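Local coordinates for cell wall surface anchor family protein (Streptococcus pneumoniae, PDB 4OQ1) that serves as an ancillary pilin, probably anchoring the pneumococcal pilus to the bacterial cell wall, at residues A[153-158]-A[164-169]; A[279-284]-A[288-293]. The protein carries 3 engineered substitutions. All coordinates share one frame; numbering follows the deposited sequence.

Contact 1 (A[153-158]-A[164-169]); sequences LIKVDQ and EGVGFK
The lysine arm of an intramolecular isopeptide bond crosses the interior of a CnaB domain here, with K155 laid across V166 and the edge of the F168 ring. NZ of K155 is covalently linked to CG of N252 on strand 246-254, so the nitrogen is that of an amide. CG stands anti to the backbone N (chi1 -168°), which sends the chain inward from its strand; bends at chi2 and chi4 then turn it across both partners. V166 lies crosswise to the chain and uses both methyls, CG2 at 4.0 Å from K155 CG and CG1 at 4.1 Å from K155 CE. Between these two carbons of the lysine, K155 CD meets F168 CZ near the ring plane at 4.0 Å. The K155 NZ also makes a weak hydrogen bond, 3.3 Å long, to the carbonyl O of its neighbour V156.

Strands 150-157 and 167-174 belong to different sheets of the sandwich-like Ig-rev fold; the CA atoms of K155 and of V166, just ahead of the second strand, are 7.8 Å apart, a spacing filled by side chains. L153 covers one face of the F168 ring: its CD1 sits over the centre, 4.0 Å from the centroid and only 8° off the normal, a CH-pi contact. The other methyl, CD2, comes to 4.1 Å of F168 CE1. E222, on strand 216-224, touches K155, V166 and F168 alike, consistent with the acidic residue that accompanies Lys–Asn bonds in CnaB domains.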
loop_
_atom_site.group_PDB
_atom_site.type_symbol
_atom_site.label_atom_id
_atom_site.label_comp_id
_atom_site.label_asym_id
_atom_site.label_seq_id
_atom_site.Cartn_x
_atom_site.Cartn_y
_atom_site.Cartn_z
ATOM N N LEU A 153 8.412 -0.495 -7.406
ATOM C CA LEU A 153 7.551 -0.165 -8.537
ATOM C C LEU A 153 7.870 1.247 -9.005
ATOM O O LEU A 153 7.924 2.195 -8.193
ATOM C CB LEU A 153 6.061 -0.360 -8.201
ATOM C CG LEU A 153 5.039 -0.122 -9.331
ATOM C CD1 LEU A 153 3.746 -0.914 -9.038
ATOM C CD2 LEU A 153 4.811 1.349 -9.385
ATOM N N ILE A 154 8.097 1.368 -10.318
ATOM C CA ILE A 154 8.359 2.648 -10.963
ATOM C C ILE A 154 7.204 2.955 -11.928
ATOM O O ILE A 154 6.956 2.210 -12.853
ATOM C CB ILE A 154 9.677 2.699 -11.766
ATOM C CG1 ILE A 154 10.860 2.451 -10.835
ATOM C CG2 ILE A 154 9.788 4.107 -12.327
ATOM C CD1 ILE A 154 12.204 2.485 -11.519
ATOM N N LYS A 155 6.525 4.056 -11.649
ATOM C CA LYS A 155 5.403 4.530 -12.421
ATOM C C LYS A 155 5.777 5.722 -13.280
ATOM O O LYS A 155 6.173 6.734 -12.809
ATOM C CB LYS A 155 4.248 4.893 -11.501
ATOM C CG LYS A 155 2.930 5.135 -12.188
ATOM C CD LYS A 155 2.454 4.001 -13.064
ATOM C CE LYS A 155 1.113 4.289 -13.725
ATOM N NZ LYS A 155 1.128 5.022 -15.024
ATOM N N VAL A 156 5.595 5.559 -14.561
ATOM C CA VAL A 156 5.913 6.563 -15.551
ATOM C C VAL A 156 4.789 6.818 -16.567
ATOM O O VAL A 156 3.830 5.994 -16.748
ATOM C CB VAL A 156 7.201 6.223 -16.327
ATOM C CG1 VAL A 156 8.458 6.255 -15.450
ATOM C CG2 VAL A 156 7.106 4.921 -17.114
ATOM N N ASP A 157 4.939 7.910 -17.301
ATOM C CA ASP A 157 4.211 8.102 -18.538
ATOM C C ASP A 157 5.000 7.582 -19.705
ATOM O O ASP A 157 6.052 6.973 -19.532
ATOM C CB ASP A 157 3.720 9.575 -18.712
ATOM C CG ASP A 157 4.826 10.544 -19.088
ATOM O OD1 ASP A 157 5.943 10.085 -19.296
ATOM O OD2 ASP A 157 4.559 11.751 -19.082
ATOM N N GLN A 158 4.516 7.773 -20.910
ATOM C CA GLN A 158 5.124 7.153 -22.126
ATOM C C GLN A 158 6.448 7.834 -22.425
ATOM O O GLN A 158 7.257 7.254 -23.105
ATOM C CB GLN A 158 4.194 7.293 -23.375
ATOM C CG GLN A 158 3.893 8.730 -23.821
ATOM C CD GLN A 158 2.667 9.312 -23.158
ATOM O OE1 GLN A 158 2.454 9.142 -21.955
ATOM N NE2 GLN A 158 1.800 9.984 -23.961
ATOM N N GLU A 164 3.713 10.895 -9.599
ATOM C CA GLU A 164 3.390 10.879 -8.249
ATOM C C GLU A 164 1.899 10.821 -7.952
ATOM O O GLU A 164 1.060 11.393 -8.650
ATOM C CB GLU A 164 4.007 12.220 -7.637
ATOM C CG GLU A 164 3.766 12.351 -6.199
ATOM C CD GLU A 164 4.384 13.644 -5.648
ATOM O OE1 GLU A 164 4.850 14.502 -6.408
ATOM O OE2 GLU A 164 4.398 13.802 -4.422
ATOM N N GLY A 165 1.548 10.005 -6.962
ATOM C CA GLY A 165 0.216 9.918 -6.446
ATOM C C GLY A 165 -0.680 8.896 -7.113
ATOM O O GLY A 165 -1.910 8.878 -6.912
ATOM N N VAL A 166 -0.105 8.046 -7.913
ATOM C CA VAL A 166 -0.927 6.944 -8.494
ATOM C C VAL A 166 -1.108 5.831 -7.417
ATOM O O VAL A 166 -0.133 5.353 -6.761
ATOM C CB VAL A 166 -0.196 6.402 -9.711
ATOM C CG1 VAL A 166 -0.963 5.259 -10.327
ATOM C CG2 VAL A 166 -0.020 7.434 -10.786
ATOM N N GLY A 167 -2.335 5.373 -7.221
ATOM C CA GLY A 167 -2.662 4.357 -6.194
ATOM C C GLY A 167 -2.710 2.926 -6.721
ATOM O O GLY A 167 -3.272 2.745 -7.838
ATOM N N PHE A 168 -2.050 2.007 -5.975
ATOM C CA PHE A 168 -2.034 0.545 -6.312
ATOM C C PHE A 168 -2.502 -0.246 -5.094
ATOM O O PHE A 168 -2.375 0.186 -3.951
ATOM C CB PHE A 168 -0.638 0.110 -6.693
ATOM C CG PHE A 168 -0.196 0.584 -8.041
ATOM C CD1 PHE A 168 0.367 1.757 -8.210
ATOM C CD2 PHE A 168 -0.294 -0.232 -9.147
ATOM C CE1 PHE A 168 0.832 2.166 -9.471
ATOM C CE2 PHE A 168 0.103 0.170 -10.420
ATOM C CZ PHE A 168 0.701 1.370 -10.574
ATOM N N LYS A 169 -3.151 -1.386 -5.331
ATOM C CA LYS A 169 -3.257 -2.367 -4.261
ATOM C C LYS A 169 -2.393 -3.538 -4.619
ATOM O O LYS A 169 -2.107 -3.858 -5.800
ATOM C CB LYS A 169 -4.720 -2.824 -4.042
ATOM C CG LYS A 169 -5.595 -1.769 -3.416
ATOM C CD LYS A 169 -7.008 -2.308 -3.190
ATOM C CE LYS A 169 -8.077 -1.282 -2.854
ATOM N NZ LYS A 169 -7.797 -0.436 -1.653
#

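Contact 2 (A[279-284]-A[288-293]); sequences KVMKEE and YTPVLQ
K282 and T289 form the hydrogen-bonded pair of an antiparallel hairpin, T289 N to K282 O at 2.8 Å and K282 N to T289 O at 3.0 Å, and V291 N adds a third bond to V280 O at 3.1 Å. P290, which has no N-H to give, falls opposite M281 in a non-hydrogen-bonded pair, so the proline costs this hairpin none of its cross-strand bonds. The M281 side chain lies alongside the proline ring, with SD 3.9 Å from P290 CD, while the CB of the same methionine abuts Y288 CB at 4.0 Å. M281 CG lies beside its backbone N (chi1 -40°), and the bends beyond it bring SD and CE back over the second strand. E283 and Y288 form the next non-hydrogen-bonded pair and share one face of the sheet.

K282 and T289 point to the opposite face, where the E284 chain crosses T289 at about a right angle, CG coming to 3.5 Å from OG1, and its carboxylate ends in a salt bridge, OE2 to K282 NZ at 2.7 Å. Both partners come from strand 277-284. V280 CG1 and V291 CG2 make an apolar contact. Strand 316-322 flanks strand 277-284, with Y319 meeting the Y288 ring edge-to-face and L320 and Y318 backing V280 and V291, while strand 296-301 brings V298 against V280.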
loop_
_atom_site.group_PDB
_atom_site.type_symbol
_atom_site.label_atom_id
_atom_site.label_comp_id
_atom_site.label_asym_id
_atom_site.label_seq_id
_atom_site.Cartn_x
_atom_site.Cartn_y
_atom_site.Cartn_z
ATOM N N LYS A 279 -26.038 16.087 -17.644
ATOM C CA LYS A 279 -24.830 15.745 -16.879
ATOM C C LYS A 279 -23.873 15.048 -17.747
ATOM O O LYS A 279 -24.280 14.149 -18.526
ATOM C CB LYS A 279 -25.243 14.878 -15.688
ATOM C CG LYS A 279 -24.150 14.511 -14.751
ATOM C CD LYS A 279 -24.723 13.823 -13.514
ATOM C CE LYS A 279 -25.543 14.742 -12.594
ATOM N NZ LYS A 279 -26.126 14.034 -11.389
ATOM N N VAL A 280 -22.584 15.455 -17.698
ATOM C CA VAL A 280 -21.632 14.798 -18.550
ATOM C C VAL A 280 -21.088 13.527 -17.928
ATOM O O VAL A 280 -20.676 13.571 -16.821
ATOM C CB VAL A 280 -20.445 15.744 -18.899
ATOM C CG1 VAL A 280 -19.517 15.000 -19.801
ATOM C CG2 VAL A 280 -20.931 17.050 -19.555
ATOM N N MET A 281 -21.123 12.403 -18.616
ATOM C CA MET A 281 -20.721 11.106 -18.044
ATOM C C MET A 281 -19.791 10.347 -18.938
ATOM O O MET A 281 -19.787 10.539 -20.148
ATOM C CB MET A 281 -21.926 10.182 -17.934
ATOM C CG MET A 281 -23.188 10.867 -17.486
ATOM S SD MET A 281 -23.346 10.739 -15.703
ATOM C CE MET A 281 -25.046 10.310 -15.729
ATOM N N LYS A 282 -19.036 9.437 -18.330
ATOM C CA LYS A 282 -18.313 8.399 -19.035
ATOM C C LYS A 282 -18.927 7.069 -18.703
ATOM O O LYS A 282 -19.722 6.968 -17.792
ATOM C CB LYS A 282 -16.824 8.437 -18.805
ATOM C CG LYS A 282 -16.286 8.447 -17.383
ATOM C CD LYS A 282 -14.902 9.136 -17.386
ATOM C CE LYS A 282 -14.247 9.219 -16.003
ATOM N NZ LYS A 282 -13.608 7.924 -15.634
ATOM N N GLU A 283 -18.636 6.062 -19.482
ATOM C CA GLU A 283 -19.113 4.784 -19.126
ATOM C C GLU A 283 -17.958 3.920 -18.675
ATOM O O GLU A 283 -16.929 3.942 -19.284
ATOM C CB GLU A 283 -19.834 4.109 -20.254
ATOM C CG GLU A 283 -20.386 2.753 -19.852
ATOM C CD GLU A 283 -19.616 1.682 -20.523
ATOM O OE1 GLU A 283 -19.439 1.949 -21.693
ATOM O OE2 GLU A 283 -19.164 0.665 -19.911
ATOM N N GLU A 284 -18.213 3.175 -17.602
ATOM C CA GLU A 284 -17.289 2.286 -16.902
ATOM C C GLU A 284 -18.077 1.050 -16.520
ATOM O O GLU A 284 -19.022 1.135 -15.714
ATOM C CB GLU A 284 -16.820 2.882 -15.575
ATOM C CG GLU A 284 -16.556 4.365 -15.590
ATOM C CD GLU A 284 -15.546 4.731 -14.528
ATOM O OE1 GLU A 284 -15.698 4.195 -13.403
ATOM O OE2 GLU A 284 -14.597 5.513 -14.836
ATOM N N TYR A 288 -22.976 4.452 -16.104
ATOM C CA TYR A 288 -22.536 5.822 -16.313
ATOM C C TYR A 288 -22.039 6.417 -15.072
ATOM O O TYR A 288 -22.661 6.376 -13.993
ATOM C CB TYR A 288 -23.656 6.686 -16.932
ATOM C CG TYR A 288 -24.178 6.257 -18.285
ATOM C CD1 TYR A 288 -23.460 6.514 -19.425
ATOM C CD2 TYR A 288 -25.459 5.700 -18.433
ATOM C CE1 TYR A 288 -23.888 6.210 -20.683
ATOM C CE2 TYR A 288 -25.872 5.295 -19.664
ATOM C CZ TYR A 288 -25.144 5.557 -20.794
ATOM O OH TYR A 288 -25.587 5.246 -22.036
ATOM N N THR A 289 -20.880 7.049 -15.194
ATOM C CA THR A 289 -20.348 7.749 -14.010
ATOM C C THR A 289 -19.962 9.187 -14.312
ATOM O O THR A 289 -19.441 9.498 -15.378
ATOM C CB THR A 289 -19.116 7.013 -13.422
ATOM O OG1 THR A 289 -17.989 7.224 -14.255
ATOM C CG2 THR A 289 -19.313 5.571 -13.336
ATOM N N PRO A 290 -20.226 10.101 -13.391
ATOM C CA PRO A 290 -20.014 11.509 -13.640
ATOM C C PRO A 290 -18.572 11.948 -13.916
ATOM O O PRO A 290 -17.610 11.470 -13.314
ATOM C CB PRO A 290 -20.499 12.157 -12.361
ATOM C CG PRO A 290 -21.636 11.291 -11.942
ATOM C CD PRO A 290 -21.365 9.905 -12.485
ATOM N N VAL A 291 -18.428 12.861 -14.864
ATOM C CA VAL A 291 -17.104 13.475 -15.106
ATOM C C VAL A 291 -16.934 14.537 -14.038
ATOM O O VAL A 291 -17.864 15.240 -13.721
ATOM C CB VAL A 291 -17.032 14.091 -16.516
ATOM C CG1 VAL A 291 -15.824 15.006 -16.666
ATOM C CG2 VAL A 291 -16.931 13.004 -17.540
ATOM N N LEU A 292 -15.733 14.642 -13.494
ATOM C CA LEU A 292 -15.431 15.647 -12.469
ATOM C C LEU A 292 -14.498 16.665 -13.054
ATOM O O LEU A 292 -13.560 16.272 -13.705
ATOM C CB LEU A 292 -14.727 14.952 -11.313
ATOM C CG LEU A 292 -15.475 13.796 -10.654
ATOM C CD1 LEU A 292 -14.621 13.277 -9.484
ATOM C CD2 LEU A 292 -16.835 14.262 -10.187
ATOM N N GLN A 293 -14.778 17.952 -12.843
ATOM C CA GLN A 293 -13.933 19.029 -13.251
ATOM C C GLN A 293 -14.136 20.151 -12.267
ATOM O O GLN A 293 -15.233 20.301 -11.715
ATOM C CB GLN A 293 -14.352 19.544 -14.608
ATOM C CG GLN A 293 -13.754 18.789 -15.769
ATOM C CD GLN A 293 -14.075 19.468 -17.090
ATOM O OE1 GLN A 293 -15.176 19.950 -17.270
ATOM N NE2 GLN A 293 -13.109 19.518 -18.012
HETATM O O HOH W 1 -21.034 14.745 -14.214
#

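Contacts 1 and 2 follow one another along the chain and lie in separate prealbumin-like domains, their centres 23 Å apart and their nearest atoms about 14 Å apart. One packs two sheets against each other; the other holds two strands of one sheet together. Contact 1 joins strand 150-157 to the start of strand 167-174 and the residue ahead of it through side chains alone, deep inside its domain and around the lysine cross-linked to N252. Contact 2 rests on backbone bonds, is only partly buried, and lies further from the centre of the elongated chain, at 27 Å against 12 Å. The covalent bond beside contact 1 is consistent with the stability expected of a pilus anchor.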